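Local coordinates for adhesin (Streptococcus sanguinis SK1 = NCTC 7863, PDB 6VT2), which binds sialylated glycans through two tandem Siglec-like modules and so probably mediates attachment of the bacterium to sialoglycan-bearing host surfaces, at residues A[201-206]-A[229-234]; A[234-239]-A[304-309]; A[51-56]-A[96-101]. One frame throughout, in Å; residues are numbered along the deposited sequence. Where two conformers were deposited one is given.

Interaction 1 of 3, residues A[201-206]-A[229-234]; sequences DRVAPV and YDNSGK. With CA (calcium ion), chain J.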
loop_
_atom_site.group_PDB
_atom_site.type_symbol
_atom_site.label_atom_id
_atom_site.label_comp_id
_atom_site.label_asym_id
_atom_site.label_seq_id
_atom_site.Cartn_x
_atom_site.Cartn_y
_atom_site.Cartn_z
ATOM N N ASP A 201 21.610 2.425 2.750
ATOM C CA ASP A 201 21.042 3.291 1.717
ATOM C C ASP A 201 22.201 4.005 1.067
ATOM O O ASP A 201 22.866 4.812 1.718
ATOM C CB ASP A 201 20.045 4.292 2.272
ATOM C CG ASP A 201 19.171 4.934 1.187
ATOM O OD1 ASP A 201 19.590 4.979 0.019
ATOM O OD2 ASP A 201 18.051 5.322 1.580
ATOM N N ARG A 202 22.406 3.720 -0.202
ATOM C CA ARG A 202 23.456 4.318 -1.005
ATOM C C ARG A 202 22.938 5.055 -2.222
ATOM O O ARG A 202 23.729 5.420 -3.108
ATOM C CB ARG A 202 24.440 3.242 -1.480
ATOM C CG ARG A 202 25.038 2.449 -0.373
ATOM C CD ARG A 202 25.978 1.358 -0.962
ATOM N NE ARG A 202 25.235 0.347 -1.709
ATOM C CZ ARG A 202 25.354 0.114 -3.017
ATOM N NH1 ARG A 202 26.175 0.837 -3.778
ATOM N NH2 ARG A 202 24.623 -0.833 -3.576
ATOM N N VAL A 203 21.644 5.272 -2.312
ATOM C CA VAL A 203 21.039 5.886 -3.487
ATOM C C VAL A 203 20.231 7.080 -3.028
ATOM O O VAL A 203 19.333 6.934 -2.196
ATOM C CB VAL A 203 20.154 4.882 -4.230
ATOM C CG1 VAL A 203 19.704 5.536 -5.553
ATOM C CG2 VAL A 203 20.945 3.614 -4.514
ATOM N N ALA A 204 20.544 8.250 -3.570
ATOM C CA ALA A 204 19.759 9.428 -3.285
ATOM C C ALA A 204 18.397 9.374 -3.965
ATOM O O ALA A 204 18.170 8.610 -4.901
ATOM C CB ALA A 204 20.480 10.685 -3.749
ATOM N N PRO A 205 17.445 10.171 -3.482
ATOM C CA PRO A 205 16.140 10.228 -4.146
ATOM C C PRO A 205 16.261 10.654 -5.602
ATOM O O PRO A 205 17.217 11.317 -6.003
ATOM C CB PRO A 205 15.388 11.289 -3.351
ATOM C CG PRO A 205 16.017 11.292 -1.972
ATOM C CD PRO A 205 17.458 10.964 -2.245
ATOM N N VAL A 206 15.227 10.295 -6.353
ATOM C CA VAL A 206 15.134 10.519 -7.774
ATOM C C VAL A 206 13.999 11.511 -8.019
ATOM O O VAL A 206 12.883 11.335 -7.499
ATOM C CB VAL A 206 14.862 9.224 -8.541
ATOM C CG1 VAL A 206 14.607 9.545 -10.014
ATOM C CG2 VAL A 206 15.999 8.271 -8.384
ATOM N N TYR A 229 10.847 9.875 -5.916
ATOM C CA TYR A 229 10.805 8.631 -5.164
ATOM C C TYR A 229 12.199 8.329 -4.652
ATOM O O TYR A 229 13.183 8.963 -5.007
ATOM C CB TYR A 229 10.292 7.470 -6.005
ATOM C CG TYR A 229 11.201 7.015 -7.087
ATOM C CD1 TYR A 229 12.143 6.028 -6.847
ATOM C CD2 TYR A 229 11.095 7.536 -8.379
ATOM C CE1 TYR A 229 12.939 5.578 -7.884
ATOM C CE2 TYR A 229 11.891 7.102 -9.392
ATOM C CZ TYR A 229 12.810 6.132 -9.144
ATOM O OH TYR A 229 13.623 5.736 -10.183
ATOM N N ASP A 230 12.254 7.427 -3.724
ATOM C CA ASP A 230 13.560 6.986 -3.212
ATOM C C ASP A 230 13.521 5.466 -3.158
ATOM O O ASP A 230 12.467 4.936 -2.909
ATOM C CB ASP A 230 13.843 7.603 -1.849
ATOM C CG ASP A 230 15.244 7.360 -1.360
ATOM O OD1 ASP A 230 16.115 7.736 -2.017
ATOM O OD2 ASP A 230 15.331 6.700 -0.353
ATOM N N ASN A 231 14.674 4.807 -3.190
ATOM C CA ASN A 231 14.767 3.332 -3.054
ATOM C C ASN A 231 14.266 2.876 -1.663
ATOM O O ASN A 231 13.756 1.819 -1.570
ATOM C CB ASN A 231 16.190 2.842 -3.322
ATOM C CG ASN A 231 17.178 3.313 -2.294
ATOM O OD1 ASN A 231 17.004 4.343 -1.765
ATOM N ND2 ASN A 231 18.183 2.535 -1.972
ATOM N N SER A 232 14.337 3.715 -0.629
ATOM C CA SER A 232 13.805 3.394 0.715
ATOM C C SER A 232 12.284 3.543 0.758
ATOM O O SER A 232 11.703 3.156 1.731
ATOM C CB SER A 232 14.374 4.262 1.752
ATOM O OG SER A 232 13.931 5.584 1.546
ATOM N N GLY A 233 11.704 4.235 -0.223
ATOM C CA GLY A 233 10.310 4.546 -0.212
ATOM C C GLY A 233 9.964 5.760 0.603
ATOM O O GLY A 233 8.760 6.052 0.741
ATOM N N LYS A 234 10.971 6.492 1.117
ATOM C CA LYS A 234 10.726 7.621 1.995
ATOM C C LYS A 234 11.613 8.794 1.613
ATOM O O LYS A 234 12.836 8.651 1.488
ATOM C CB LYS A 234 10.962 7.220 3.448
ATOM C CG LYS A 234 10.994 8.336 4.418
ATOM C CD LYS A 234 9.659 9.105 4.466
ATOM C CE LYS A 234 9.700 10.141 5.566
ATOM N NZ LYS A 234 8.615 11.131 5.448
HETATM CA CA CA J . 17.749 6.355 -0.699
HETATM O O HOH W 1 16.400 6.377 -4.867
#
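V206 and Y229 form an antiparallel hydrogen-bonded pair, and from there the backbones run back in opposite directions (end-to-end vectors 173° apart) and separate enough to hold a calcium ion. V206 N meets Y229 O at 2.8 Å, nearly straight (175°), and Y229 N returns a bond to V206 O. With chi1 of Y229 at 69°, its ring lies beside V206, whose CB sits over one face, 3.9 Å from the centroid, while CG1 touches CE2. P205 fits against D230: its N lies 3.1 Å from D230 OD1 and, having no hydrogen, makes no bond to this metal-bound oxygen.

The ion explains why so many oxygens converge. D201 and D230 approach it from opposite directions: D201 OD1 and OD2 and D230 OD1 and OD2 lie 2.4 to 2.5 Å from the calcium. V203 O, at 2.2 Å from the ion, and N231 OD1 join them, and D305 supplies a further oxygen. Second-shell bonds fix the carboxylates: V203 N reaches D201 OD1 in an Asx turn, and D230 OD2 accepts from both S232 N and S232 OG, the hydroxyl at 2.6 Å on the anti lone pair. A water links A204 O to N231 N.

Asx turns at D201 and D230, the type I turn from D230 to G233 and bidentate aspartates together make a loop-built calcium site at one end of the Siglec-like module, beside strand 139-141.

Interaction 2 of 3, residues A[234-239]-A[304-309]; sequences KITNVN and TDASGL. With CA (calcium ion), chain J.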
loop_
_atom_site.group_PDB
_atom_site.type_symbol
_atom_site.label_atom_id
_atom_site.label_comp_id
_atom_site.label_asym_id
_atom_site.label_seq_id
_atom_site.Cartn_x
_atom_site.Cartn_y
_atom_site.Cartn_z
ATOM N N LYS A 234 10.971 6.492 1.117
ATOM C CA LYS A 234 10.726 7.621 1.995
ATOM C C LYS A 234 11.613 8.794 1.613
ATOM O O LYS A 234 12.836 8.651 1.488
ATOM C CB LYS A 234 10.962 7.220 3.448
ATOM C CG LYS A 234 10.994 8.336 4.418
ATOM C CD LYS A 234 9.659 9.105 4.466
ATOM C CE LYS A 234 9.700 10.141 5.566
ATOM N NZ LYS A 234 8.615 11.131 5.448
ATOM N N ILE A 235 10.989 9.943 1.416
ATOM C CA ILE A 235 11.683 11.216 1.301
ATOM C C ILE A 235 11.276 12.089 2.461
ATOM O O ILE A 235 10.091 12.165 2.824
ATOM C CB ILE A 235 11.370 11.867 -0.063
ATOM C CG1 ILE A 235 12.037 11.010 -1.148
ATOM C CG2 ILE A 235 11.734 13.302 -0.089
ATOM C CD1 ILE A 235 11.612 11.465 -2.547
ATOM N N THR A 236 12.277 12.746 3.034
ATOM C CA THR A 236 12.088 13.620 4.173
ATOM C C THR A 236 12.105 15.082 3.801
ATOM O O THR A 236 11.569 15.888 4.561
ATOM C CB THR A 236 13.152 13.391 5.245
ATOM O OG1 THR A 236 14.466 13.695 4.760
ATOM C CG2 THR A 236 13.082 11.932 5.682
ATOM N N ASN A 237 12.693 15.471 2.665
ATOM C CA ASN A 237 12.767 16.883 2.351
ATOM C C ASN A 237 12.866 17.036 0.860
ATOM O O ASN A 237 13.605 16.278 0.234
ATOM C CB ASN A 237 13.974 17.528 3.012
ATOM C CG ASN A 237 14.139 18.965 2.620
ATOM O OD1 ASN A 237 14.861 19.284 1.673
ATOM N ND2 ASN A 237 13.454 19.841 3.322
ATOM N N VAL A 238 12.181 18.059 0.324
ATOM C CA VAL A 238 12.322 18.534 -1.048
ATOM C C VAL A 238 12.721 19.990 -0.967
ATOM O O VAL A 238 12.065 20.786 -0.273
ATOM C CB VAL A 238 11.030 18.336 -1.843
ATOM C CG1 VAL A 238 11.143 18.981 -3.206
ATOM C CG2 VAL A 238 10.683 16.888 -1.903
ATOM N N ASN A 239 13.821 20.324 -1.619
ATOM C CA ASN A 239 14.453 21.617 -1.439
ATOM C C ASN A 239 14.650 22.281 -2.788
ATOM O O ASN A 239 15.450 21.823 -3.606
ATOM C CB ASN A 239 15.803 21.452 -0.765
ATOM C CG ASN A 239 16.469 22.766 -0.459
ATOM O OD1 ASN A 239 15.879 23.837 -0.637
ATOM N ND2 ASN A 239 17.714 22.700 0.055
ATOM N N THR A 304 15.929 14.754 -0.227
ATOM C CA THR A 304 16.729 14.038 0.746
ATOM C C THR A 304 15.916 12.901 1.338
ATOM O O THR A 304 14.723 13.052 1.595
ATOM C CB THR A 304 17.153 15.002 1.844
ATOM O OG1 THR A 304 17.925 16.054 1.314
ATOM C CG2 THR A 304 18.048 14.271 2.894
ATOM N N ASP A 305 16.549 11.735 1.517
ATOM C CA ASP A 305 15.872 10.598 2.128
ATOM C C ASP A 305 16.158 10.600 3.630
ATOM O O ASP A 305 16.861 11.466 4.150
ATOM C CB ASP A 305 16.252 9.296 1.408
ATOM C CG ASP A 305 17.725 8.904 1.560
ATOM O OD1 ASP A 305 18.350 9.309 2.562
ATOM O OD2 ASP A 305 18.197 8.256 0.631
ATOM N N ALA A 306 15.580 9.625 4.340
ATOM C CA ALA A 306 15.661 9.655 5.797
ATOM C C ALA A 306 17.054 9.305 6.291
ATOM O O ALA A 306 17.376 9.605 7.449
ATOM C CB ALA A 306 14.655 8.706 6.394
ATOM N N SER A 307 17.885 8.693 5.443
ATOM C CA SER A 307 19.269 8.407 5.800
ATOM C C SER A 307 20.176 9.609 5.623
ATOM O O SER A 307 21.356 9.519 5.940
ATOM C CB SER A 307 19.815 7.256 4.958
ATOM O OG SER A 307 19.132 6.076 5.227
ATOM N N GLY A 308 19.655 10.722 5.118
ATOM C CA GLY A 308 20.446 11.908 4.883
ATOM C C GLY A 308 21.085 12.035 3.514
ATOM O O GLY A 308 21.945 12.914 3.342
ATOM N N LEU A 309 20.770 11.143 2.572
ATOM C CA LEU A 309 21.322 11.265 1.228
ATOM C C LEU A 309 20.490 12.303 0.475
ATOM O O LEU A 309 19.264 12.173 0.394
ATOM C CB LEU A 309 21.295 9.970 0.444
ATOM C CG LEU A 309 22.187 8.824 0.921
ATOM C CD1 LEU A 309 22.024 7.682 -0.033
ATOM C CD2 LEU A 309 23.594 9.253 1.095
HETATM CA CA CA J . 17.749 6.355 -0.699
HETATM O O HOH W 2 14.627 7.104 3.764
HETATM O O HOH W 3 16.904 12.974 6.431
HETATM O O HOH W 4 16.699 18.030 -0.088
#
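Strand 235-239 and the end of strand 296-305 run antiparallel, with N237 and T304 as a hydrogen-bonded pair and a classic beta bulge where T236 and N237 both face T304. T304 N binds N237 O at 2.8 Å, and T304 O receives T236 N at 2.9 Å, in the carbonyl plane, plus a weak bond from N237 N. A type I turn runs from D305 to G308.

T236 lays its side chain across the start of this turn. Its CG2, anti to the carbonyl carbon, presses on A306 CA at 3.4 Å, tighter than normal carbon packing, and also touches A306 CB. OG1 shares a water with D305 O, and a second water joins N237 OD1 to T304 OG1, which also pairs with T310. Water likewise spans K234 O and A306 N. I235 CG2 rests 3.4 Å from T304 O.

D305 points away from strand 235-239, though its CB touches K234 O, and chi1 of 66° brings OD2 to within 2.4 Å of calcium. OD1 takes L309 N at 3.0 Å, from 43° out of the carboxylate plane.

One carboxylate thus serves two tasks, with one oxygen on the metal and the other on the backbone N of L309, just after the turn. This division would hold the group's rotation, and the cation probably keeps it ionised.

Interaction 3 of 3, residues A[51-56]-A[96-101]; sequences YLDPNW and YTKYVR. With SIA (N-acetyl-alpha-neuraminic acid), chain D; GAL (beta-D-galactopyranose), chain B.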
loop_
_atom_site.group_PDB
_atom_site.type_symbol
_atom_site.label_atom_id
_atom_site.label_comp_id
_atom_site.label_asym_id
_atom_site.label_seq_id
_atom_site.Cartn_x
_atom_site.Cartn_y
_atom_site.Cartn_z
ATOM N N TYR A 51 -5.602 -43.629 37.436
ATOM C CA TYR A 51 -4.594 -42.616 37.740
ATOM C C TYR A 51 -3.901 -42.172 36.459
ATOM O O TYR A 51 -3.448 -42.990 35.659
ATOM C CB TYR A 51 -3.593 -43.192 38.718
ATOM C CG TYR A 51 -2.535 -42.240 39.207
ATOM C CD1 TYR A 51 -1.404 -42.029 38.482
ATOM C CD2 TYR A 51 -2.686 -41.571 40.412
ATOM C CE1 TYR A 51 -0.447 -41.154 38.891
ATOM C CE2 TYR A 51 -1.727 -40.746 40.863
ATOM C CZ TYR A 51 -0.597 -40.544 40.109
ATOM O OH TYR A 51 0.410 -39.711 40.476
ATOM N N LEU A 52 -3.810 -40.854 36.273
ATOM C CA LEU A 52 -3.260 -40.251 35.072
ATOM C C LEU A 52 -2.475 -39.013 35.491
ATOM O O LEU A 52 -2.981 -38.207 36.169
ATOM C CB LEU A 52 -4.390 -39.848 34.129
ATOM C CG LEU A 52 -3.940 -39.087 32.890
ATOM C CD1 LEU A 52 -3.089 -39.971 32.023
ATOM C CD2 LEU A 52 -5.132 -38.589 32.086
ATOM N N ASP A 53 -1.235 -38.934 35.077
ATOM C CA ASP A 53 -0.465 -37.729 35.289
ATOM C C ASP A 53 0.164 -37.374 33.920
ATOM O O ASP A 53 0.323 -38.214 33.151
ATOM C CB ASP A 53 0.468 -37.783 36.489
ATOM C CG ASP A 53 1.806 -38.337 36.154
ATOM O OD1 ASP A 53 1.957 -39.484 36.064
ATOM O OD2 ASP A 53 2.686 -37.566 35.697
ATOM N N PRO A 54 0.588 -36.160 33.603
ATOM C CA PRO A 54 0.397 -34.989 34.434
ATOM C C PRO A 54 -1.035 -34.512 34.630
ATOM O O PRO A 54 -1.861 -34.864 33.931
ATOM C CB PRO A 54 1.088 -33.868 33.665
ATOM C CG PRO A 54 2.050 -34.584 32.791
ATOM C CD PRO A 54 1.541 -35.963 32.591
ATOM N N ASN A 55 -1.203 -33.669 35.625
ATOM C CA ASN A 55 -2.528 -33.140 35.986
ATOM C C ASN A 55 -3.128 -32.285 34.872
ATOM O O ASN A 55 -4.286 -32.179 34.872
ATOM C CB ASN A 55 -2.449 -32.393 37.302
ATOM C CG ASN A 55 -1.615 -31.147 37.244
ATOM O OD1 ASN A 55 -0.800 -30.967 36.370
ATOM N ND2 ASN A 55 -1.765 -30.365 38.285
ATOM N N TRP A 56 -2.346 -31.750 33.947
ATOM C CA TRP A 56 -2.895 -30.923 32.878
ATOM C C TRP A 56 -3.386 -31.725 31.669
ATOM O O TRP A 56 -3.893 -31.112 30.824
ATOM C CB TRP A 56 -1.885 -29.831 32.529
ATOM C CG TRP A 56 -0.496 -30.318 32.286
ATOM C CD1 TRP A 56 0.511 -30.318 33.175
ATOM C CD2 TRP A 56 0.011 -30.895 31.084
ATOM N NE1 TRP A 56 1.611 -30.851 32.604
ATOM C CE2 TRP A 56 1.356 -31.196 31.326
ATOM C CE3 TRP A 56 -0.512 -31.123 29.826
ATOM C CZ2 TRP A 56 2.175 -31.739 30.363
ATOM C CZ3 TRP A 56 0.290 -31.690 28.883
ATOM C CH2 TRP A 56 1.604 -32.007 29.158
ATOM N N TYR A 96 4.919 -38.022 26.789
ATOM C CA TYR A 96 4.106 -38.845 27.686
ATOM C C TYR A 96 3.382 -39.932 26.889
ATOM O O TYR A 96 2.672 -39.586 26.059
ATOM C CB TYR A 96 3.065 -37.947 28.348
ATOM C CG TYR A 96 3.635 -36.881 29.223
ATOM C CD1 TYR A 96 4.095 -37.170 30.480
ATOM C CD2 TYR A 96 3.842 -35.622 28.734
ATOM C CE1 TYR A 96 4.650 -36.194 31.262
ATOM C CE2 TYR A 96 4.427 -34.646 29.494
ATOM C CZ TYR A 96 4.749 -34.910 30.792
ATOM O OH TYR A 96 5.360 -34.007 31.588
ATOM N N THR A 97 3.529 -41.175 27.292
ATOM C CA THR A 97 2.845 -42.284 26.629
ATOM C C THR A 97 1.711 -42.629 27.576
ATOM O O THR A 97 1.983 -43.003 28.645
ATOM C CB THR A 97 3.730 -43.503 26.459
ATOM O OG1 THR A 97 4.888 -43.004 25.819
ATOM C CG2 THR A 97 3.041 -44.575 25.657
ATOM N N LYS A 98 0.484 -42.436 27.142
ATOM C CA LYS A 98 -0.658 -42.716 28.011
ATOM C C LYS A 98 -1.633 -43.635 27.274
ATOM O O LYS A 98 -1.694 -43.635 26.119
ATOM C CB LYS A 98 -1.317 -41.425 28.446
ATOM C CG LYS A 98 -0.394 -40.432 29.119
ATOM C CD LYS A 98 0.061 -40.987 30.447
ATOM C CE LYS A 98 1.299 -40.247 30.843
ATOM N NZ LYS A 98 1.723 -40.520 32.206
ATOM N N TYR A 99 -2.378 -44.357 28.066
ATOM C CA TYR A 99 -3.147 -45.500 27.563
ATOM C C TYR A 99 -4.633 -45.191 27.627
ATOM O O TYR A 99 -5.111 -44.567 28.576
ATOM C CB TYR A 99 -2.817 -46.718 28.392
ATOM C CG TYR A 99 -1.420 -47.162 28.139
ATOM C CD1 TYR A 99 -0.347 -46.539 28.708
ATOM C CD2 TYR A 99 -1.176 -48.162 27.224
ATOM C CE1 TYR A 99 0.961 -46.887 28.346
ATOM C CE2 TYR A 99 0.116 -48.590 26.904
ATOM C CZ TYR A 99 1.180 -47.891 27.434
ATOM O OH TYR A 99 2.410 -48.294 27.040
ATOM N N VAL A 100 -5.343 -45.623 26.596
ATOM C CA VAL A 100 -6.772 -45.384 26.472
ATOM C C VAL A 100 -7.476 -46.732 26.485
ATOM O O VAL A 100 -7.141 -47.624 25.711
ATOM C CB VAL A 100 -7.099 -44.566 25.220
ATOM C CG1 VAL A 100 -8.570 -44.319 25.190
ATOM C CG2 VAL A 100 -6.344 -43.245 25.194
ATOM N N ARG A 101 -8.482 -46.843 27.363
ATOM C CA ARG A 101 -9.243 -48.071 27.446
ATOM C C ARG A 101 -10.726 -47.750 27.351
ATOM O O ARG A 101 -11.119 -46.717 27.669
ATOM C CB ARG A 101 -8.996 -48.801 28.764
ATOM C CG ARG A 101 -7.528 -49.074 29.035
ATOM C CD ARG A 101 -7.455 -49.798 30.355
ATOM N NE ARG A 101 -7.757 -51.204 30.232
ATOM C CZ ARG A 101 -7.743 -52.039 31.247
ATOM N NH1 ARG A 101 -7.480 -51.608 32.455
ATOM N NH2 ARG A 101 -7.989 -53.319 31.077
HETATM C C1 SIA D . 6.632 -41.910 28.776
HETATM C C2 SIA D . 7.810 -42.053 29.832
HETATM C C3 SIA D . 9.124 -41.385 29.411
HETATM C C4 SIA D . 9.048 -39.859 29.331
HETATM C C5 SIA D . 8.485 -39.280 30.636
HETATM C C6 SIA D . 7.177 -40.018 31.022
HETATM C C7 SIA D . 6.610 -39.649 32.418
HETATM C C8 SIA D . 5.456 -40.611 32.803
HETATM C C9 SIA D . 4.668 -40.048 33.980
HETATM C C10 SIA D . 8.834 -36.917 31.261
HETATM C C11 SIA D . 8.408 -35.474 30.996
HETATM N N5 SIA D . 8.203 -37.851 30.510
HETATM O O1A SIA D . 6.945 -41.929 27.565
HETATM O O1B SIA D . 5.488 -41.840 29.306
HETATM O O4 SIA D . 10.347 -39.283 29.085
HETATM O O6 SIA D . 7.397 -41.423 31.085
HETATM O O7 SIA D . 7.641 -39.614 33.392
HETATM O O8 SIA D . 4.618 -40.821 31.661
HETATM O O9 SIA D . 3.876 -38.955 33.507
HETATM O O10 SIA D . 9.686 -37.191 32.103
HETATM C C1 GAL B . 6.751 -46.375 31.740
HETATM C C2 GAL B . 7.766 -45.250 31.444
HETATM C C3 GAL B . 7.226 -44.285 30.395
HETATM C C4 GAL B . 6.749 -45.053 29.154
HETATM C C5 GAL B . 5.731 -46.100 29.595
HETATM C C6 GAL B . 5.185 -46.972 28.450
HETATM O O2 GAL B . 8.023 -44.474 32.601
HETATM O O3 GAL B . 8.228 -43.355 29.991
HETATM O O4 GAL B . 7.840 -45.676 28.516
HETATM O O5 GAL B . 6.329 -46.993 30.535
HETATM O O6 GAL B . 4.141 -47.825 28.898
#
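The torsions of K98 and Y96 place the key groups: a bend at chi2 of K98, -67°, carries its amine to the carbonyl of D53, while chi1 of Y96, -64°, sets its ring against P54. K98 NZ lies 2.9 Å from D53 O, tilted from the carbonyl plane, and its aliphatic part lies against the loop, with L52 CD1 3.7 Å from K98 CD. D53 OD1 stays 4.0 Å from K98 NZ, too far for a salt bridge, and is bound instead by N42.

P54, preceded by a cis peptide bond, covers one face of the Y96 ring. Its CD lies 3.7 Å from the centroid in a CH-pi contact, and CG touches CZ. W56 turns an edge toward the Y96 face in an offset edge-to-face pair, planes at 83° and centroids 5.6 Å apart. Y96 OH is held by H88, whose ring also meets W56.

D53 and K98, with T97 and Y99 beside them, receive the sugar, and P54 and Y96 line it. The amine has four acceptors around it, D53 O, N42 OD1 and sialic acid O8 and O9, so its three protons must be shared among them. O9 in turn donates to D53 OD2 at 2.9 Å. T97 takes the carboxylate with two bonds, N to O1B, nearly straight, and OG1 to O1A. Y99 OH reaches galactose O6 at 2.6 Å. T97 and K98, in the run YTKY, correspond to the Thr-Arg motif of the Siglec-like sialic acid sites of serine-rich repeat adhesins, with lysine in the arginine position.

How the interactions relate
From the N terminus, interaction 3 comes first: within the first Siglec-like module it closes a loop of 39 residues and ties the segment after strand 35-41 to strand 95-104. The other two follow in the second such module. Interaction 1 closes a shorter loop of 22 residues, joining the start of strand 206-207 to the end of strand 222-229. Interaction 2 then opens at K234, which both share, and spans 64 residues to strand 296-305. All three are in series. Interactions 1 and 2, centres 8 Å apart, each join an edge strand to its inner neighbour, and one calcium ion connects the two sheets; interaction 3 lies about 60 Å from interaction 1, between centres.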